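Local coordinates for pyridoxamine 5'-phosphate oxidase-related, FMN-binding protein (Paracoccus denitrificans, PDB 6VNA) that probably degrades c-type heme as a noncanonical heme oxygenase built on the FMN-binding fold of the pyridoxamine 5'-phosphate oxidase family, at residues Gln19-Thr31 with Val41-Pro54. Numbering follows the deposited sequence.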
loop_
_atom_site.group_PDB
_atom_site.type_symbol
_atom_site.label_atom_id
_atom_site.label_comp_id
_atom_site.label_asym_id
_atom_site.label_seq_id
_atom_site.Cartn_x
_atom_site.Cartn_y
_atom_site.Cartn_z
ATOM N N GLN A 19 6.705 4.817 -16.313
ATOM C CA GLN A 19 5.481 4.478 -17.091
ATOM C C GLN A 19 4.364 4.092 -16.109
ATOM O O GLN A 19 3.196 4.522 -16.346
ATOM C CB GLN A 19 5.752 3.365 -18.118
ATOM C CG GLN A 19 6.470 3.843 -19.377
ATOM C CD GLN A 19 7.057 2.751 -20.254
ATOM O OE1 GLN A 19 7.497 1.701 -19.804
ATOM N NE2 GLN A 19 7.090 3.007 -21.549
ATOM N N LEU A 20 4.699 3.314 -15.070
ATOM C CA LEU A 20 3.766 2.949 -13.972
ATOM C C LEU A 20 3.227 4.219 -13.307
ATOM O O LEU A 20 1.980 4.310 -13.091
ATOM C CB LEU A 20 4.468 2.047 -12.947
ATOM C CG LEU A 20 4.687 0.609 -13.414
ATOM C CD1 LEU A 20 5.383 -0.230 -12.361
ATOM C CD2 LEU A 20 3.359 -0.032 -13.796
ATOM N N LEU A 21 4.096 5.177 -12.991
ATOM C CA LEU A 21 3.639 6.418 -12.311
ATOM C C LEU A 21 2.728 7.230 -13.248
ATOM O O LEU A 21 1.695 7.731 -12.758
ATOM C CB LEU A 21 4.851 7.215 -11.819
ATOM C CG LEU A 21 5.484 6.671 -10.535
ATOM C CD1 LEU A 21 6.944 7.088 -10.412
ATOM C CD2 LEU A 21 4.703 7.133 -9.329
ATOM N N GLU A 22 3.052 7.323 -14.545
ATOM C CA GLU A 22 2.227 8.064 -15.549
ATOM C C GLU A 22 0.841 7.424 -15.673
ATOM O O GLU A 22 -0.142 8.173 -15.818
ATOM C CB GLU A 22 2.946 8.116 -16.898
ATOM C CG GLU A 22 2.097 8.679 -18.035
ATOM C CD GLU A 22 1.606 10.107 -17.849
ATOM O OE1 GLU A 22 2.363 10.918 -17.271
ATOM O OE2 GLU A 22 0.459 10.402 -18.283
ATOM N N ALA A 23 0.744 6.094 -15.559
ATOM C CA ALA A 23 -0.524 5.337 -15.729
ATOM C C ALA A 23 -1.344 5.281 -14.429
ATOM O O ALA A 23 -2.538 4.986 -14.518
ATOM C CB ALA A 23 -0.209 3.954 -16.241
ATOM N N ALA A 24 -0.736 5.569 -13.271
ATOM C CA ALA A 24 -1.323 5.410 -11.914
ATOM C C ALA A 24 -2.557 6.300 -11.719
ATOM O O ALA A 24 -2.461 7.504 -11.922
ATOM C CB ALA A 24 -0.272 5.718 -10.873
ATOM N N ARG A 25 -3.681 5.715 -11.315
ATOM C CA ARG A 25 -4.897 6.450 -10.862
ATOM C C ARG A 25 -5.178 6.149 -9.371
ATOM O O ARG A 25 -5.817 6.964 -8.722
ATOM C CB ARG A 25 -6.065 6.092 -11.795
ATOM C CG ARG A 25 -5.840 6.475 -13.254
ATOM C CD ARG A 25 -5.632 7.976 -13.435
ATOM N NE ARG A 25 -5.414 8.437 -14.805
ATOM C CZ ARG A 25 -4.240 8.496 -15.422
ATOM N NH1 ARG A 25 -3.135 8.091 -14.818
ATOM N NH2 ARG A 25 -4.175 8.951 -16.664
ATOM N N HIS A 26 -4.705 5.022 -8.840
ATOM C CA HIS A 26 -4.905 4.590 -7.437
ATOM C C HIS A 26 -3.616 3.987 -6.920
ATOM O O HIS A 26 -2.759 3.673 -7.755
ATOM C CB HIS A 26 -6.054 3.581 -7.318
ATOM C CG HIS A 26 -7.317 4.092 -7.908
ATOM N ND1 HIS A 26 -8.082 5.047 -7.276
ATOM C CD2 HIS A 26 -7.939 3.806 -9.080
ATOM C CE1 HIS A 26 -9.126 5.338 -8.031
ATOM N NE2 HIS A 26 -9.066 4.582 -9.142
ATOM N N ALA A 27 -3.515 3.812 -5.595
ATOM C CA ALA A 27 -2.364 3.152 -4.957
ATOM C C ALA A 27 -2.742 2.587 -3.588
ATOM O O ALA A 27 -3.816 2.958 -3.040
ATOM C CB ALA A 27 -1.238 4.141 -4.820
ATOM N N SER A 28 -1.857 1.751 -3.049
ATOM C CA SER A 28 -1.834 1.406 -1.613
ATOM C C SER A 28 -0.920 2.412 -0.907
ATOM O O SER A 28 0.257 2.497 -1.290
ATOM C CB SER A 28 -1.369 -0.004 -1.396
ATOM O OG SER A 28 -2.210 -0.912 -2.054
ATOM N N LEU A 29 -1.434 3.156 0.066
ATOM C CA LEU A 29 -0.608 4.124 0.847
ATOM C C LEU A 29 -0.300 3.507 2.214
ATOM O O LEU A 29 -1.235 2.983 2.880
ATOM C CB LEU A 29 -1.360 5.444 0.979
ATOM C CG LEU A 29 -0.794 6.438 1.994
ATOM C CD1 LEU A 29 0.476 7.112 1.476
ATOM C CD2 LEU A 29 -1.848 7.475 2.331
ATOM N N GLY A 30 0.976 3.473 2.559
ATOM C CA GLY A 30 1.441 3.163 3.918
ATOM C C GLY A 30 1.621 4.422 4.757
ATOM O O GLY A 30 2.359 5.360 4.320
ATOM N N THR A 31 0.988 4.452 5.926
ATOM C CA THR A 31 1.246 5.469 6.980
ATOM C C THR A 31 1.557 4.801 8.327
ATOM O O THR A 31 1.274 3.582 8.519
ATOM C CB THR A 31 0.094 6.462 7.085
ATOM O OG1 THR A 31 -1.137 5.790 7.371
ATOM C CG2 THR A 31 -0.008 7.303 5.827
ATOM N N VAL A 41 -2.187 0.445 6.049
ATOM C CA VAL A 41 -2.203 0.322 4.558
ATOM C C VAL A 41 -3.630 0.559 4.087
ATOM O O VAL A 41 -4.519 -0.244 4.479
ATOM C CB VAL A 41 -1.648 -1.031 4.096
ATOM C CG1 VAL A 41 -1.335 -1.009 2.613
ATOM C CG2 VAL A 41 -0.410 -1.428 4.894
ATOM N N THR A 42 -3.837 1.654 3.343
ATOM C CA THR A 42 -5.155 2.098 2.827
ATOM C C THR A 42 -5.057 2.362 1.315
ATOM O O THR A 42 -3.979 2.691 0.813
ATOM C CB THR A 42 -5.666 3.353 3.544
ATOM O OG1 THR A 42 -4.740 4.414 3.308
ATOM C CG2 THR A 42 -5.841 3.185 5.035
ATOM N N ARG A 43 -6.179 2.244 0.618
ATOM C CA ARG A 43 -6.270 2.482 -0.839
ATOM C C ARG A 43 -6.613 3.949 -1.060
ATOM O O ARG A 43 -7.573 4.405 -0.438
ATOM C CB ARG A 43 -7.331 1.591 -1.492
ATOM C CG ARG A 43 -7.415 1.805 -2.993
ATOM C CD ARG A 43 -8.358 0.827 -3.627
ATOM N NE ARG A 43 -7.731 -0.454 -3.879
ATOM C CZ ARG A 43 -8.385 -1.549 -4.256
ATOM N NH1 ARG A 43 -9.698 -1.520 -4.415
ATOM N NH2 ARG A 43 -7.718 -2.671 -4.484
ATOM N N ILE A 44 -5.885 4.617 -1.948
ATOM C CA ILE A 44 -6.057 6.069 -2.236
ATOM C C ILE A 44 -6.097 6.356 -3.743
ATOM O O ILE A 44 -5.489 5.618 -4.528
ATOM C CB ILE A 44 -4.917 6.876 -1.592
ATOM C CG1 ILE A 44 -3.547 6.464 -2.138
ATOM C CG2 ILE A 44 -4.984 6.774 -0.079
ATOM C CD1 ILE A 44 -2.523 7.575 -2.123
ATOM N N ALA A 45 -6.744 7.452 -4.107
ATOM C CA ALA A 45 -6.607 8.080 -5.438
ATOM C C ALA A 45 -5.212 8.694 -5.481
ATOM O O ALA A 45 -4.824 9.366 -4.513
ATOM C CB ALA A 45 -7.697 9.095 -5.678
ATOM N N LEU A 46 -4.444 8.344 -6.495
ATOM C CA LEU A 46 -3.056 8.820 -6.668
ATOM C C LEU A 46 -2.751 8.992 -8.156
ATOM O O LEU A 46 -2.937 8.036 -8.922
ATOM C CB LEU A 46 -2.066 7.820 -6.076
ATOM C CG LEU A 46 -0.614 8.272 -6.236
ATOM C CD1 LEU A 46 -0.177 9.096 -5.026
ATOM C CD2 LEU A 46 0.302 7.094 -6.459
ATOM N N GLN A 47 -2.262 10.172 -8.511
ATOM C CA GLN A 47 -1.704 10.515 -9.837
ATOM C C GLN A 47 -0.325 11.137 -9.605
ATOM O O GLN A 47 0.154 11.072 -8.466
ATOM C CB GLN A 47 -2.680 11.457 -10.533
ATOM C CG GLN A 47 -4.071 10.868 -10.690
ATOM C CD GLN A 47 -4.990 11.807 -11.434
ATOM O OE1 GLN A 47 -4.550 12.704 -12.148
ATOM N NE2 GLN A 47 -6.281 11.648 -11.224
ATOM N N THR A 48 0.298 11.678 -10.648
ATOM C CA THR A 48 1.504 12.542 -10.570
ATOM C C THR A 48 1.060 13.987 -10.791
ATOM O O THR A 48 -0.008 14.138 -11.348
ATOM C CB THR A 48 2.514 12.095 -11.627
ATOM O OG1 THR A 48 1.836 12.220 -12.880
ATOM C CG2 THR A 48 2.986 10.676 -11.422
ATOM N N ASP A 49 1.826 15.010 -10.399
ATOM C CA ASP A 49 1.624 16.367 -10.995
ATOM C C ASP A 49 2.730 16.607 -12.034
ATOM O O ASP A 49 3.454 15.631 -12.363
ATOM C CB ASP A 49 1.383 17.494 -9.970
ATOM C CG ASP A 49 2.352 17.640 -8.814
ATOM O OD1 ASP A 49 3.400 16.957 -8.827
ATOM O OD2 ASP A 49 2.041 18.452 -7.910
ATOM N N ALA A 50 2.790 17.838 -12.565
ATOM C CA ALA A 50 3.605 18.298 -13.718
ATOM C C ALA A 50 5.015 17.692 -13.701
ATOM O O ALA A 50 5.403 17.109 -14.734
ATOM C CB ALA A 50 3.658 19.805 -13.710
ATOM N N ASP A 51 5.742 17.820 -12.585
ATOM C CA ASP A 51 7.137 17.323 -12.415
ATOM C C ASP A 51 7.177 15.798 -12.204
ATOM O O ASP A 51 8.291 15.271 -11.981
ATOM C CB ASP A 51 7.844 18.033 -11.257
ATOM C CG ASP A 51 7.226 17.817 -9.881
ATOM O OD1 ASP A 51 6.058 17.363 -9.807
ATOM O OD2 ASP A 51 7.919 18.114 -8.881
ATOM N N GLY A 52 6.030 15.109 -12.239
ATOM C CA GLY A 52 5.956 13.631 -12.201
ATOM C C GLY A 52 6.118 13.065 -10.797
ATOM O O GLY A 52 6.465 11.865 -10.659
ATOM N N VAL A 53 5.882 13.900 -9.787
ATOM C CA VAL A 53 5.982 13.555 -8.340
ATOM C C VAL A 53 4.624 13.012 -7.921
ATOM O O VAL A 53 3.596 13.628 -8.221
ATOM C CB VAL A 53 6.395 14.790 -7.512
ATOM C CG1 VAL A 53 6.234 14.577 -6.011
ATOM C CG2 VAL A 53 7.818 15.213 -7.847
ATOM N N PRO A 54 4.579 11.841 -7.245
ATOM C CA PRO A 54 3.318 11.266 -6.786
ATOM C C PRO A 54 2.467 12.298 -6.042
ATOM O O PRO A 54 2.992 13.080 -5.283
ATOM C CB PRO A 54 3.731 10.157 -5.818
ATOM C CG PRO A 54 5.121 9.770 -6.282
ATOM C CD PRO A 54 5.738 11.034 -6.868
HETATM O O HOH W 1 -0.567 9.246 -12.731
HETATM O O HOH W 2 -2.612 4.487 5.221
#
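Ile-44 faces Ala-27 and reaches diagonally to Leu-29, which is paired with Thr-42, and its branches share the work: CD1 sits 3.9 Å from Leu-29 CB, while CG2 reaches Leu-29 CD2 at 4.0 Å. With CG1 set between the backbone N and the carbonyl carbon (chi1 61°), that branch also brushes Ala-27 CB. Leu-46 CD2 packs 3.7 Å from Ala-27 CB, extending the apolar patch. Shortened to an alanine, Ile-44 would lose these branches, which would probably open a gap beside Leu-29 and set the Leu-29 isobutyl group freer to turn. The backbones of Ala-27 and Ile-44 exchange two hydrogen bonds, as do Leu-29 and Thr-42; the straightest, Leu-29 N to Thr-42 O, spans 2.7 Å at 170°. Farther along, Leu-46 N donates to Arg-25 O from above its carbonyl plane. The chain leaves the helix at Ala-24, and Arg-25 NH1 turns back to bond both Glu-22 O and Ala-24 O, while its NE holds Arg-115 O. A water lies 2.7 Å from both Leu-21 O and Ala-24 O and probably links them; Thr-48 CG2 packs 3.5 Å from that Leu-21 oxygen. Ile-44 also packs beside Ala-56 and Leu-58 of the adjoining strand 54-59. Paired hydrogen bonds thus satisfy the buried backbone, leaving one face largely apolar within the subunit and the other carrying a polar link, Ser-28 OG to Ser-28 OG of the second subunit, at the dimer interface.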